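Local structure of nodulation fucosyltransferase NodZ (Bradyrhizobium sp., 2HHC) at residues Arg5-Arg10 with Ser27-Thr32; Trp20-Ala25 with Arg34-Asp39; Pro68-Asp73 with Leu78-Pro83; Glu102-Glu107 with Cys128-Met133; Thr112-Ala117 with Asn124-Asp129. The protein is a bacterial nodulation protein of the GT-B glycosyltransferase clan, built on two Rossmann-like domains. All blocks are in the same frame, centred on the assembly; numbering follows the deposited sequence. Where two conformers were deposited one is given.

Interaction 1: residues Arg5-Arg10 with Ser27-Thr32; sequences RFVISR and SYAQRT
R5, just ahead of strand 6-10, brings its guanidinium NH2 near T32 O, which lies edge-on and in the plane of the group. At 3.9 Å between R5 NH2 and T32 O this is proximity without a direct bond; the firm partner of that nitrogen is D120, which forms a salt bridge with it. A water donates to T32 O at 3.0 Å and also lies by R5 NE, at a separation too short to be trusted.

Two residues on, V7 makes the real contact. With chi1 at 179° its CG1 lies trans to the backbone N, which leaves CG2 directed at the helix. That one methyl, V7 CG2, touches A29 CB at 3.9 Å, and it also comes up to the rim of the Y28 ring, 4.1 Å from Y28 CD2 and close to the ring plane.

Within the helix segment, behind the contact, Y28 O accepts from both T32 N and T32 OG1, which reach it from opposite faces of the carbonyl plane, the hydroxyl at 2.8 Å from Y28 O. T32 CG2 lies over one face of the Y28 ring, towards its rim, while V7 comes to the ring edge.

Helix 15-32 thus lies against one face of the sheet: V7 also packs on A25 of that helix and on C128 of strand 125-128, while F6 points to the opposite face, towards F80.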
# COMPACT_ATOMS: atom_id res chain seq x y z
N ARG A 5 4.81 -4.91 25.89
CA ARG A 5 3.50 -4.59 25.36
C ARG A 5 3.59 -4.39 23.84
O ARG A 5 4.69 -4.15 23.30
CB ARG A 5 2.99 -3.34 26.05
CG ARG A 5 2.61 -3.65 27.52
CD ARG A 5 2.42 -2.43 28.42
NE ARG A 5 2.23 -1.21 27.69
CZ ARG A 5 1.13 -0.45 27.65
NH1 ARG A 5 -0.01 -0.71 28.35
NH2 ARG A 5 1.21 0.63 26.90
N PHE A 6 2.48 -4.53 23.16
CA PHE A 6 2.48 -4.75 21.72
C PHE A 6 1.40 -3.97 20.97
O PHE A 6 0.32 -3.66 21.52
CB PHE A 6 2.30 -6.26 21.40
CG PHE A 6 3.35 -7.13 22.01
CD1 PHE A 6 3.24 -7.56 23.33
CD2 PHE A 6 4.44 -7.54 21.27
CE1 PHE A 6 4.18 -8.38 23.89
CE2 PHE A 6 5.40 -8.37 21.83
CZ PHE A 6 5.26 -8.81 23.14
N VAL A 7 1.69 -3.73 19.70
CA VAL A 7 0.69 -3.35 18.68
C VAL A 7 0.83 -4.33 17.54
O VAL A 7 1.94 -4.47 17.03
CB VAL A 7 0.88 -1.89 18.14
CG1 VAL A 7 -0.17 -1.58 17.10
CG2 VAL A 7 0.85 -0.88 19.22
N ILE A 8 -0.24 -5.02 17.17
CA ILE A 8 -0.20 -5.97 16.07
C ILE A 8 -0.85 -5.32 14.88
O ILE A 8 -2.02 -4.89 14.92
CB ILE A 8 -0.91 -7.27 16.43
CG1 ILE A 8 -0.33 -7.88 17.74
CG2 ILE A 8 -0.80 -8.22 15.28
CD1 ILE A 8 -1.02 -9.14 18.17
N SER A 9 -0.15 -5.24 13.76
CA SER A 9 -0.65 -4.74 12.51
C SER A 9 -1.03 -5.90 11.61
O SER A 9 -0.15 -6.59 11.06
CB SER A 9 0.41 -3.87 11.83
OG SER A 9 -0.15 -3.30 10.64
N ARG A 10 -2.35 -6.13 11.46
CA ARG A 10 -2.89 -7.19 10.65
C ARG A 10 -3.51 -6.57 9.40
O ARG A 10 -4.43 -5.72 9.52
CB ARG A 10 -3.99 -7.92 11.42
CG ARG A 10 -3.62 -8.24 12.85
CD ARG A 10 -4.49 -9.42 13.35
NE ARG A 10 -3.97 -10.67 12.80
CZ ARG A 10 -4.66 -11.50 12.03
NH1 ARG A 10 -5.94 -11.27 11.75
NH2 ARG A 10 -4.08 -12.56 11.50
N SER A 27 3.08 4.16 14.35
CA SER A 27 3.04 5.45 15.00
C SER A 27 2.52 5.28 16.44
O SER A 27 3.04 5.89 17.35
CB SER A 27 2.15 6.38 14.19
OG SER A 27 2.02 7.61 14.87
N TYR A 28 1.51 4.45 16.63
CA TYR A 28 0.99 4.24 17.98
C TYR A 28 1.99 3.46 18.85
O TYR A 28 2.18 3.80 20.03
CB TYR A 28 -0.36 3.53 17.98
CG TYR A 28 -1.07 3.62 19.29
CD1 TYR A 28 -1.59 4.82 19.73
CD2 TYR A 28 -1.21 2.50 20.12
CE1 TYR A 28 -2.22 4.93 20.94
CE2 TYR A 28 -1.86 2.60 21.36
CZ TYR A 28 -2.37 3.82 21.75
OH TYR A 28 -3.04 4.00 22.96
N ALA A 29 2.67 2.49 18.26
CA ALA A 29 3.74 1.75 18.97
C ALA A 29 4.85 2.70 19.42
O ALA A 29 5.38 2.61 20.54
CB ALA A 29 4.29 0.67 18.11
N GLN A 30 5.22 3.64 18.57
CA GLN A 30 6.27 4.58 18.91
C GLN A 30 5.82 5.48 20.06
O GLN A 30 6.54 5.70 21.04
CB GLN A 30 6.80 5.47 17.73
CG GLN A 30 8.16 6.17 18.11
CD GLN A 30 8.69 7.32 17.19
OE1 GLN A 30 9.92 7.59 17.12
NE2 GLN A 30 7.78 8.02 16.55
N ARG A 31 4.59 5.97 19.97
CA ARG A 31 4.09 6.96 20.93
C ARG A 31 4.02 6.31 22.31
O ARG A 31 4.29 6.96 23.32
CB ARG A 31 2.70 7.44 20.47
CG ARG A 31 2.03 8.51 21.33
CD ARG A 31 0.50 8.57 21.06
NE ARG A 31 -0.22 8.64 22.33
CZ ARG A 31 -1.54 8.59 22.49
NH1 ARG A 31 -2.36 8.50 21.44
NH2 ARG A 31 -2.05 8.64 23.71
N THR A 32 3.66 5.02 22.34
CA THR A 32 3.33 4.37 23.60
C THR A 32 4.34 3.34 24.14
O THR A 32 4.06 2.68 25.14
CB THR A 32 1.93 3.75 23.61
OG1 THR A 32 1.87 2.72 22.62
CG2 THR A 32 0.83 4.78 23.33
O HOH W 1 4.05 0.29 26.92

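Interaction 2: residues Trp20-Ala25 with Arg34-Asp39; sequences WSLASA and RTLVID
Two leucines with nearly the same torsions set up this contact: L22 and L36 both hold CG trans to the backbone N, with chi1 of -178° and 180°, and both turn at chi2, which sends their methyl pairs into the gap between helix and strand. L22 slants across L36, L22 CD1 against L36 CD2 at 4.0 Å, and runs roughly perpendicular to I38, where L22 CD1 rests 3.8 Å from I38 CG1. The second methyl is used as well, since L22 CD2 lies 4.0 Å from I38 CD1. One turn along, A25 meets the other branch of L36, L36 CD1 lying 3.7 Å from A25 CB. No hydrogen bond crosses, and every residue that touches is buried. The segment axes approach to 9.7 Å and run nearly antiparallel, at 159°. This is the helix-on-strand packing expected in a beta-alpha-beta unit, here strand 6-10, helix 15-32 and strand 35-39, at the start of a Rossmann-like domain of the GT-B fold.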
# COMPACT_ATOMS: atom_id res chain seq x y z
N TRP A 20 0.20 1.46 4.45
CA TRP A 20 -0.34 2.68 5.09
C TRP A 20 -0.86 2.29 6.49
O TRP A 20 -0.60 2.96 7.48
CB TRP A 20 -1.45 3.21 4.23
CG TRP A 20 -1.85 4.66 4.47
CD1 TRP A 20 -1.64 5.43 5.60
CD2 TRP A 20 -2.48 5.49 3.53
NE1 TRP A 20 -2.12 6.69 5.40
CE2 TRP A 20 -2.65 6.77 4.13
CE3 TRP A 20 -2.95 5.30 2.24
CZ2 TRP A 20 -3.28 7.81 3.47
CZ3 TRP A 20 -3.58 6.31 1.59
CH2 TRP A 20 -3.77 7.55 2.21
N SER A 21 -1.61 1.18 6.58
CA SER A 21 -2.11 0.69 7.86
C SER A 21 -0.98 0.34 8.81
O SER A 21 -1.07 0.60 10.00
CB SER A 21 -3.05 -0.49 7.62
OG SER A 21 -4.23 -0.15 6.91
N LEU A 22 0.10 -0.17 8.25
CA LEU A 22 1.33 -0.44 9.05
C LEU A 22 1.88 0.83 9.66
O LEU A 22 2.26 0.88 10.82
CB LEU A 22 2.41 -1.10 8.21
CG LEU A 22 3.73 -1.48 8.90
CD1 LEU A 22 3.42 -2.41 10.05
CD2 LEU A 22 4.61 -2.10 7.91
N ALA A 23 1.97 1.91 8.85
CA ALA A 23 2.46 3.20 9.34
C ALA A 23 1.62 3.68 10.56
O ALA A 23 2.14 4.21 11.53
CB ALA A 23 2.45 4.21 8.23
N SER A 24 0.32 3.47 10.49
CA SER A 24 -0.55 3.85 11.62
C SER A 24 -0.25 3.06 12.90
O SER A 24 -0.18 3.66 13.99
CB SER A 24 -2.00 3.75 11.21
OG SER A 24 -2.27 4.66 10.15
N ALA A 25 -0.13 1.76 12.73
CA ALA A 25 0.22 0.88 13.87
C ALA A 25 1.60 1.29 14.43
O ALA A 25 1.76 1.41 15.67
CB ALA A 25 0.24 -0.54 13.43
N ARG A 34 5.59 0.50 22.68
CA ARG A 34 5.20 -0.89 22.42
C ARG A 34 6.03 -1.48 21.30
O ARG A 34 6.52 -0.77 20.40
CB ARG A 34 3.71 -0.96 22.05
CG ARG A 34 2.76 -0.52 23.16
CD ARG A 34 1.35 -0.36 22.61
NE ARG A 34 0.44 0.15 23.63
CZ ARG A 34 -0.34 -0.60 24.42
NH1 ARG A 34 -0.31 -1.93 24.37
NH2 ARG A 34 -1.14 -0.01 25.29
N THR A 35 6.07 -2.81 21.27
CA THR A 35 6.69 -3.55 20.20
C THR A 35 5.67 -3.69 19.08
O THR A 35 4.52 -4.02 19.31
CB THR A 35 7.16 -4.91 20.71
OG1 THR A 35 8.23 -4.69 21.60
CG2 THR A 35 7.62 -5.88 19.59
N LEU A 36 6.11 -3.49 17.83
CA LEU A 36 5.27 -3.66 16.64
C LEU A 36 5.41 -5.02 16.01
O LEU A 36 6.51 -5.52 15.79
CB LEU A 36 5.64 -2.63 15.58
CG LEU A 36 4.89 -2.64 14.28
CD1 LEU A 36 3.41 -2.22 14.48
CD2 LEU A 36 5.55 -1.67 13.33
N VAL A 37 4.28 -5.68 15.84
CA VAL A 37 4.22 -6.99 15.23
C VAL A 37 3.54 -6.82 13.86
O VAL A 37 2.43 -6.27 13.73
CB VAL A 37 3.34 -7.93 16.07
CG1 VAL A 37 3.27 -9.29 15.43
CG2 VAL A 37 3.83 -8.03 17.51
N ILE A 38 4.21 -7.24 12.79
CA ILE A 38 3.68 -7.18 11.43
C ILE A 38 3.11 -8.56 11.14
O ILE A 38 3.86 -9.54 11.05
CB ILE A 38 4.75 -6.80 10.41
CG1 ILE A 38 5.51 -5.54 10.84
CG2 ILE A 38 4.07 -6.64 9.03
CD1 ILE A 38 6.58 -5.05 9.85
N ASP A 39 1.79 -8.64 11.09
CA ASP A 39 1.08 -9.94 10.97
C ASP A 39 0.29 -9.98 9.67
O ASP A 39 -0.87 -9.51 9.57
CB ASP A 39 0.17 -10.16 12.15
CG ASP A 39 -0.55 -11.48 12.08
OD1 ASP A 39 -0.31 -12.29 11.15
OD2 ASP A 39 -1.42 -11.68 12.98

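Interaction 3: residues Pro68-Asp73 with Leu78-Pro83; sequences PVICDD and LSFPGP
I70 and L78 reach for one another tip to tip, I70 CD1 against L78 CD1 at 4.0 Å, while F80 also points back at I70, presenting its rim. The isoleucine methyl is therefore shared: I70 CD1 is also 4.2 Å from F80 CE1, close to the plane of the ring, so it meets the edge of the phenyl group and not its face. One ring face is taken up within the second segment, where L78 CB stands 3.8 Å above the plane of the F80 ring, offset towards the rim. The three side chains thus form a small apolar cluster, with I70 buried and L78 at its outer side, near a bound phosphate ion.

I70 gets there because chi1 of -62° puts CG1 trans to the carbonyl carbon, and the extended chi2 carries CD1 outward from the strand. F80 reaches further over the sheet. Its ring meets F6 edge-to-face and touches I8 and V37 too.

Beyond F80 the chain is tied down by polar bonds: P81 O accepts from T125 OG1 and G82 O from N124 ND2, just ahead of the cis peptide at P83.

This is a loop connection laid over the face of a Rossmann-like sheet away from helix 15-32. It leaves strand 67-70, crosses strands 35-39, 6-10 and 125-128 in turn, and leads into strand 84-85, at the far edge.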
# COMPACT_ATOMS: atom_id res chain seq x y z
N PRO A 68 10.94 -1.59 18.27
CA PRO A 68 11.23 -3.00 18.00
C PRO A 68 10.14 -3.64 17.16
O PRO A 68 8.94 -3.33 17.30
CB PRO A 68 11.24 -3.64 19.40
CG PRO A 68 11.27 -2.54 20.34
CD PRO A 68 10.66 -1.36 19.70
N VAL A 69 10.51 -4.56 16.26
CA VAL A 69 9.58 -5.19 15.31
C VAL A 69 9.75 -6.69 15.30
O VAL A 69 10.85 -7.18 15.27
CB VAL A 69 9.81 -4.66 13.89
CG1 VAL A 69 8.95 -5.38 12.86
CG2 VAL A 69 9.56 -3.17 13.85
N ILE A 70 8.61 -7.38 15.30
CA ILE A 70 8.49 -8.81 15.03
C ILE A 70 7.74 -8.94 13.72
O ILE A 70 6.58 -8.56 13.64
CB ILE A 70 7.75 -9.54 16.14
CG1 ILE A 70 8.52 -9.42 17.47
CG2 ILE A 70 7.60 -11.01 15.79
CD1 ILE A 70 7.75 -9.81 18.71
N CYS A 71 8.36 -9.52 12.70
CA CYS A 71 7.78 -9.53 11.36
C CYS A 71 7.69 -10.89 10.68
O CYS A 71 7.45 -10.95 9.45
CB CYS A 71 8.70 -8.71 10.42
SG CYS A 71 10.27 -9.48 9.98
N ASP A 72 7.79 -11.98 11.44
CA ASP A 72 8.00 -13.25 10.85
C ASP A 72 7.15 -14.37 11.44
O ASP A 72 6.09 -14.07 11.99
CB ASP A 72 9.47 -13.55 10.89
CG ASP A 72 10.03 -13.63 12.31
OD1 ASP A 72 9.26 -13.83 13.27
OD2 ASP A 72 11.28 -13.50 12.46
N ASP A 73 7.54 -15.62 11.31
CA ASP A 73 6.68 -16.70 11.78
C ASP A 73 6.60 -16.84 13.30
O ASP A 73 5.84 -17.66 13.80
CB ASP A 73 6.89 -18.01 11.02
CG ASP A 73 6.23 -18.02 9.55
OD1 ASP A 73 6.65 -18.94 8.81
OD2 ASP A 73 5.29 -17.24 9.14
N LEU A 78 4.46 -17.11 19.59
CA LEU A 78 4.32 -16.20 20.71
C LEU A 78 2.86 -16.02 21.07
O LEU A 78 1.99 -16.05 20.18
CB LEU A 78 4.91 -14.82 20.34
CG LEU A 78 6.42 -14.91 20.07
CD1 LEU A 78 6.95 -13.62 19.47
CD2 LEU A 78 7.20 -15.27 21.34
N SER A 79 2.59 -15.87 22.36
CA SER A 79 1.29 -15.58 22.91
C SER A 79 1.28 -14.12 23.34
O SER A 79 1.75 -13.77 24.44
CB SER A 79 1.00 -16.45 24.12
OG SER A 79 0.80 -17.80 23.73
N PHE A 80 0.71 -13.25 22.51
CA PHE A 80 0.71 -11.83 22.83
C PHE A 80 -0.28 -11.59 23.95
O PHE A 80 -1.37 -12.08 23.90
CB PHE A 80 0.45 -10.97 21.55
CG PHE A 80 1.56 -11.13 20.51
CD1 PHE A 80 2.84 -10.73 20.77
CD2 PHE A 80 1.31 -11.77 19.27
CE1 PHE A 80 3.90 -10.94 19.86
CE2 PHE A 80 2.38 -11.97 18.38
CZ PHE A 80 3.63 -11.55 18.67
N PRO A 81 0.12 -10.85 25.01
CA PRO A 81 -0.62 -10.74 26.24
C PRO A 81 -1.87 -9.86 26.22
O PRO A 81 -1.85 -8.76 25.68
CB PRO A 81 0.42 -10.17 27.20
CG PRO A 81 1.26 -9.38 26.41
CD PRO A 81 1.40 -10.13 25.12
N GLY A 82 -2.90 -10.33 26.90
CA GLY A 82 -4.05 -9.52 27.17
C GLY A 82 -3.80 -8.67 28.40
O GLY A 82 -2.78 -8.83 29.09
N PRO A 83 -4.78 -7.83 28.74
CA PRO A 83 -6.00 -7.64 27.96
C PRO A 83 -5.74 -7.00 26.63
O PRO A 83 -4.68 -6.35 26.42
CB PRO A 83 -6.86 -6.72 28.82
CG PRO A 83 -6.15 -6.50 30.07
CD PRO A 83 -4.75 -7.05 29.99

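Interaction 4: residues Glu102-Glu107 with Cys128-Met133; sequences EQIFRE and CDACLM. With PO4 (phosphate ion), chain B.
A side-chain methyl pressed against a helix carbonyl is the odd feature here: A130 CB lies just 3.4 Å from I104 O, and the two backbones come so near that the I104 and A130 CA atoms are 5.5 Å apart, consistent with the small side chain of A130. I104 CG2, trans to its own backbone N, closes the patch by touching A130 CB at 3.7 Å, with D129 O beside it.

The polar link across is indirect. A single water donates to E107 OE1 at 2.7 Å and accepts from D129 N at 2.8 Å. R99 joins the same two residues through its NH2, which pairs with E107 OE1 and D129 O, while the D129 carboxylate is held by R12 and R10.

Along the helix, a run of side-chain bonds ends on the E107 carboxylate, which R99 and W89 also hold. Q103 NE2 donates to E107 OE2 at 2.9 Å in an almost straight bond (175°), in the amide plane of Q103 and on the anti lone pair of E107 OE2. Q103 OE1 takes R106 NH1, from above its carbonyl plane, and R106 NH2 makes a salt bridge of 3.0 Å with E102 OE1 in the guanidinium plane. A phosphate ion, probably from the crystallisation liquor, lies near Q103 and is bonded to W88 N.

The loop follows strand 125-128 at the C-terminal ends of the parallel strands, the side that in GT-B folds usually faces the interdomain cleft.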
# COMPACT_ATOMS: atom_id res chain seq x y z
N GLU A 102 -19.28 -4.77 9.70
CA GLU A 102 -19.73 -3.78 10.70
C GLU A 102 -18.79 -3.77 11.91
O GLU A 102 -18.48 -2.71 12.45
CB GLU A 102 -21.21 -3.91 11.08
CG GLU A 102 -21.63 -5.13 11.83
CD GLU A 102 -23.07 -4.98 12.29
OE1 GLU A 102 -23.35 -4.17 13.22
OE2 GLU A 102 -23.93 -5.67 11.69
N GLN A 103 -18.30 -4.94 12.32
CA GLN A 103 -17.39 -5.03 13.45
C GLN A 103 -16.00 -4.48 13.07
O GLN A 103 -15.36 -3.82 13.86
CB GLN A 103 -17.24 -6.50 13.94
CG GLN A 103 -16.27 -6.65 15.14
CD GLN A 103 -16.69 -5.86 16.35
OE1 GLN A 103 -17.92 -5.69 16.61
NE2 GLN A 103 -15.73 -5.36 17.09
N ILE A 104 -15.51 -4.79 11.88
CA ILE A 104 -14.23 -4.30 11.44
C ILE A 104 -14.26 -2.75 11.40
O ILE A 104 -13.32 -2.09 11.85
CB ILE A 104 -13.87 -4.88 10.05
CG1 ILE A 104 -13.77 -6.42 10.11
CG2 ILE A 104 -12.62 -4.25 9.50
CD1 ILE A 104 -13.72 -7.08 8.69
N PHE A 105 -15.35 -2.22 10.88
CA PHE A 105 -15.53 -0.74 10.80
C PHE A 105 -15.62 -0.07 12.18
O PHE A 105 -15.02 0.97 12.41
CB PHE A 105 -16.72 -0.33 9.96
CG PHE A 105 -16.65 -0.79 8.52
CD1 PHE A 105 -15.44 -1.02 7.91
CD2 PHE A 105 -17.82 -1.04 7.80
CE1 PHE A 105 -15.36 -1.46 6.61
CE2 PHE A 105 -17.74 -1.48 6.46
CZ PHE A 105 -16.49 -1.68 5.89
N ARG A 106 -16.31 -0.72 13.10
CA ARG A 106 -16.34 -0.28 14.49
C ARG A 106 -14.93 -0.23 15.05
O ARG A 106 -14.55 0.73 15.74
CB ARG A 106 -17.23 -1.25 15.25
CG ARG A 106 -17.36 -1.11 16.73
CD ARG A 106 -18.43 -2.10 17.22
NE ARG A 106 -19.62 -2.01 16.37
CZ ARG A 106 -20.29 -3.02 15.75
NH1 ARG A 106 -19.96 -4.29 15.87
NH2 ARG A 106 -21.39 -2.72 15.05
N GLU A 107 -14.11 -1.24 14.76
CA GLU A 107 -12.77 -1.22 15.29
C GLU A 107 -11.90 -0.16 14.66
O GLU A 107 -11.13 0.48 15.35
CB GLU A 107 -12.12 -2.62 15.15
CG GLU A 107 -12.79 -3.63 16.07
CD GLU A 107 -12.23 -5.04 16.00
OE1 GLU A 107 -11.06 -5.21 15.64
OE2 GLU A 107 -12.97 -5.98 16.35
N CYS A 128 -4.68 -4.36 15.62
CA CYS A 128 -5.13 -3.57 14.52
C CYS A 128 -5.52 -4.46 13.34
O CYS A 128 -4.64 -5.01 12.71
CB CYS A 128 -4.05 -2.57 14.05
SG CYS A 128 -3.52 -1.38 15.31
N ASP A 129 -6.81 -4.63 13.11
CA ASP A 129 -7.30 -5.56 12.10
C ASP A 129 -8.48 -4.93 11.32
O ASP A 129 -9.57 -5.48 11.17
CB ASP A 129 -7.66 -6.92 12.75
CG ASP A 129 -7.72 -8.05 11.79
OD1 ASP A 129 -7.57 -7.93 10.53
OD2 ASP A 129 -7.92 -9.19 12.32
N ALA A 130 -8.21 -3.72 10.85
CA ALA A 130 -9.08 -2.91 10.06
C ALA A 130 -8.22 -1.97 9.21
O ALA A 130 -7.01 -1.88 9.39
CB ALA A 130 -10.00 -2.10 10.92
N CYS A 131 -8.86 -1.24 8.32
CA CYS A 131 -8.15 -0.29 7.48
C CYS A 131 -7.76 0.93 8.30
O CYS A 131 -8.63 1.57 8.88
CB CYS A 131 -9.01 0.14 6.33
SG CYS A 131 -8.17 1.21 5.17
N LEU A 132 -6.48 1.24 8.32
CA LEU A 132 -5.97 2.39 9.05
C LEU A 132 -5.34 3.42 8.10
O LEU A 132 -4.53 4.27 8.53
CB LEU A 132 -5.03 1.98 10.20
CG LEU A 132 -5.72 1.19 11.33
CD1 LEU A 132 -4.73 0.86 12.38
CD2 LEU A 132 -6.88 1.98 11.97
N MET A 133 -5.75 3.38 6.84
CA MET A 133 -5.43 4.46 5.93
C MET A 133 -5.92 5.74 6.52
O MET A 133 -6.99 5.81 7.06
CB MET A 133 -6.03 4.21 4.52
CG MET A 133 -5.37 3.07 3.83
SD MET A 133 -6.29 2.44 2.39
CE MET A 133 -6.56 3.88 1.44
P PO4 B . -16.09 -3.81 20.35
O1 PO4 B . -17.05 -3.13 19.36
O2 PO4 B . -14.58 -3.81 19.91
O3 PO4 B . -16.27 -3.10 21.68
O4 PO4 B . -16.61 -5.22 20.55
O HOH W 2 -8.72 -3.91 15.08

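Interaction 5: residues Thr112-Ala117 with Asn124-Asp129; sequences TELFQA and NTIVCD
L114 and F115, consecutive residues on helix 101-116, pack on I126 and C128 of strand 125-128, joining the second and third elements of a beta-alpha-beta unit that begins with strand 84-85. The Rossmann-like layering of helix on sheet is plain here, though the backbones stay well apart: the L114 and I126 CA atoms, the nearest pair, are 10.0 Å from each other.

The aliphatic part is a meeting of branch ends. L114 CD2 comes within 4.3 Å of I126 CD1, at the long end of van der Waals contact, between two side chains that both point across the gap. Y28 of helix 15-32 packs on both of them, and F85 of strand 84-85 does the same from the sheet.

No hydrogen bond crosses between the two segments. As the helix runs out, A117 N bonds to L114 O at 3.1 Å, while Q116 N has weak bonds to T112 O and E113 O. A117 O in turn receives a weak hydrogen bond from R31 of helix 15-32.

The aromatic part belongs to F115. Its CB bond runs alongside the strand, yet chi1 of -65° swings the ring across to C128, and the ring also meets Y28, with the planes at about 30°. The sulfur comes to the rim of the F115 ring near its plane, C128 SG lying 4.2 Å from F115 CZ.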
# COMPACT_ATOMS: atom_id res chain seq x y z
N THR A 112 -9.16 4.72 15.91
CA THR A 112 -8.98 6.12 15.53
C THR A 112 -9.11 7.00 16.77
O THR A 112 -8.24 7.84 17.04
CB THR A 112 -10.00 6.51 14.45
OG1 THR A 112 -9.73 5.73 13.28
CG2 THR A 112 -9.86 7.96 14.06
N GLU A 113 -10.15 6.75 17.56
CA GLU A 113 -10.37 7.48 18.82
C GLU A 113 -9.19 7.21 19.76
O GLU A 113 -8.65 8.13 20.38
CB GLU A 113 -11.70 7.06 19.42
CG GLU A 113 -11.99 7.63 20.81
CD GLU A 113 -13.34 7.18 21.37
OE1 GLU A 113 -13.68 5.97 21.25
OE2 GLU A 113 -14.05 8.01 21.99
N LEU A 114 -8.74 5.98 19.87
CA LEU A 114 -7.63 5.68 20.76
C LEU A 114 -6.38 6.44 20.35
O LEU A 114 -5.68 6.99 21.20
CB LEU A 114 -7.34 4.18 20.80
CG LEU A 114 -6.16 3.84 21.69
CD1 LEU A 114 -6.49 4.21 23.15
CD2 LEU A 114 -5.82 2.36 21.51
N PHE A 115 -6.09 6.45 19.04
CA PHE A 115 -4.88 7.10 18.54
C PHE A 115 -4.91 8.60 18.77
O PHE A 115 -3.85 9.20 18.84
CB PHE A 115 -4.69 6.84 17.05
CG PHE A 115 -4.45 5.42 16.70
CD1 PHE A 115 -4.15 4.43 17.65
CD2 PHE A 115 -4.44 5.05 15.37
CE1 PHE A 115 -3.93 3.10 17.27
CE2 PHE A 115 -4.23 3.73 15.00
CZ PHE A 115 -3.92 2.76 15.94
N GLN A 116 -6.10 9.18 18.90
CA GLN A 116 -6.24 10.62 19.15
C GLN A 116 -6.32 10.96 20.64
O GLN A 116 -6.24 12.13 21.00
CB GLN A 116 -7.48 11.15 18.43
CG GLN A 116 -7.28 11.16 16.92
CD GLN A 116 -8.57 11.20 16.09
OE1 GLN A 116 -8.51 11.16 14.84
NE2 GLN A 116 -9.72 11.28 16.76
N ALA A 117 -6.43 9.96 21.50
CA ALA A 117 -6.65 10.18 22.94
C ALA A 117 -5.33 10.55 23.63
O ALA A 117 -4.25 10.19 23.16
CB ALA A 117 -7.25 8.93 23.57
N ASN A 124 -2.60 -4.54 27.10
CA ASN A 124 -1.22 -4.92 26.86
C ASN A 124 -0.91 -5.17 25.39
O ASN A 124 0.25 -5.05 24.98
CB ASN A 124 -0.81 -6.12 27.72
CG ASN A 124 -0.73 -5.76 29.17
OD1 ASN A 124 -0.23 -4.69 29.50
ND2 ASN A 124 -1.21 -6.62 30.04
N THR A 125 -1.92 -5.55 24.61
CA THR A 125 -1.80 -5.75 23.16
C THR A 125 -2.92 -5.03 22.44
O THR A 125 -4.10 -5.27 22.73
CB THR A 125 -1.80 -7.26 22.82
OG1 THR A 125 -0.66 -7.89 23.40
CG2 THR A 125 -1.74 -7.52 21.30
N ILE A 126 -2.55 -4.13 21.52
CA ILE A 126 -3.51 -3.47 20.61
C ILE A 126 -3.55 -4.31 19.35
O ILE A 126 -2.51 -4.49 18.71
CB ILE A 126 -3.06 -2.05 20.26
CG1 ILE A 126 -2.69 -1.24 21.53
CG2 ILE A 126 -4.10 -1.34 19.42
CD1 ILE A 126 -3.67 -1.16 22.58
N VAL A 127 -4.73 -4.77 18.95
CA VAL A 127 -4.82 -5.57 17.72
C VAL A 127 -5.44 -4.69 16.66
O VAL A 127 -6.61 -4.29 16.77
CB VAL A 127 -5.67 -6.86 17.89
CG1 VAL A 127 -5.63 -7.68 16.56
CG2 VAL A 127 -5.20 -7.64 19.07
N CYS A 128 -4.68 -4.36 15.62
CA CYS A 128 -5.13 -3.57 14.52
C CYS A 128 -5.52 -4.46 13.34
O CYS A 128 -4.64 -5.01 12.71
CB CYS A 128 -4.05 -2.57 14.05
SG CYS A 128 -3.52 -1.38 15.31
N ASP A 129 -6.81 -4.63 13.11
CA ASP A 129 -7.30 -5.56 12.10
C ASP A 129 -8.48 -4.93 11.32
O ASP A 129 -9.57 -5.48 11.17
CB ASP A 129 -7.66 -6.92 12.75
CG ASP A 129 -7.72 -8.05 11.79
OD1 ASP A 129 -7.57 -7.93 10.53
OD2 ASP A 129 -7.92 -9.19 12.32

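All five contacts belong to the N-terminal Rossmann-like sheet and its surroundings. Interactions 1, 2 and 4 are buried; 3 and 5 only partly. Interactions 1 and 2 share helix 15-32, where apolar side chains pack on neighbouring strands 6-10 and 35-39, with a polar fringe at R5 and T32 in interaction 1. Interaction 5 extends the same helix-bearing face to strand 125-128, with helix 101-116 lying beside helix 15-32. That helix also carries interaction 4, where a small apolar contact is joined by water-mediated and charged links; L132 there touches F115. Interaction 3 lies on the reverse face, nearer the surface, and joins interaction 1 through F6, whose ring packs against F80.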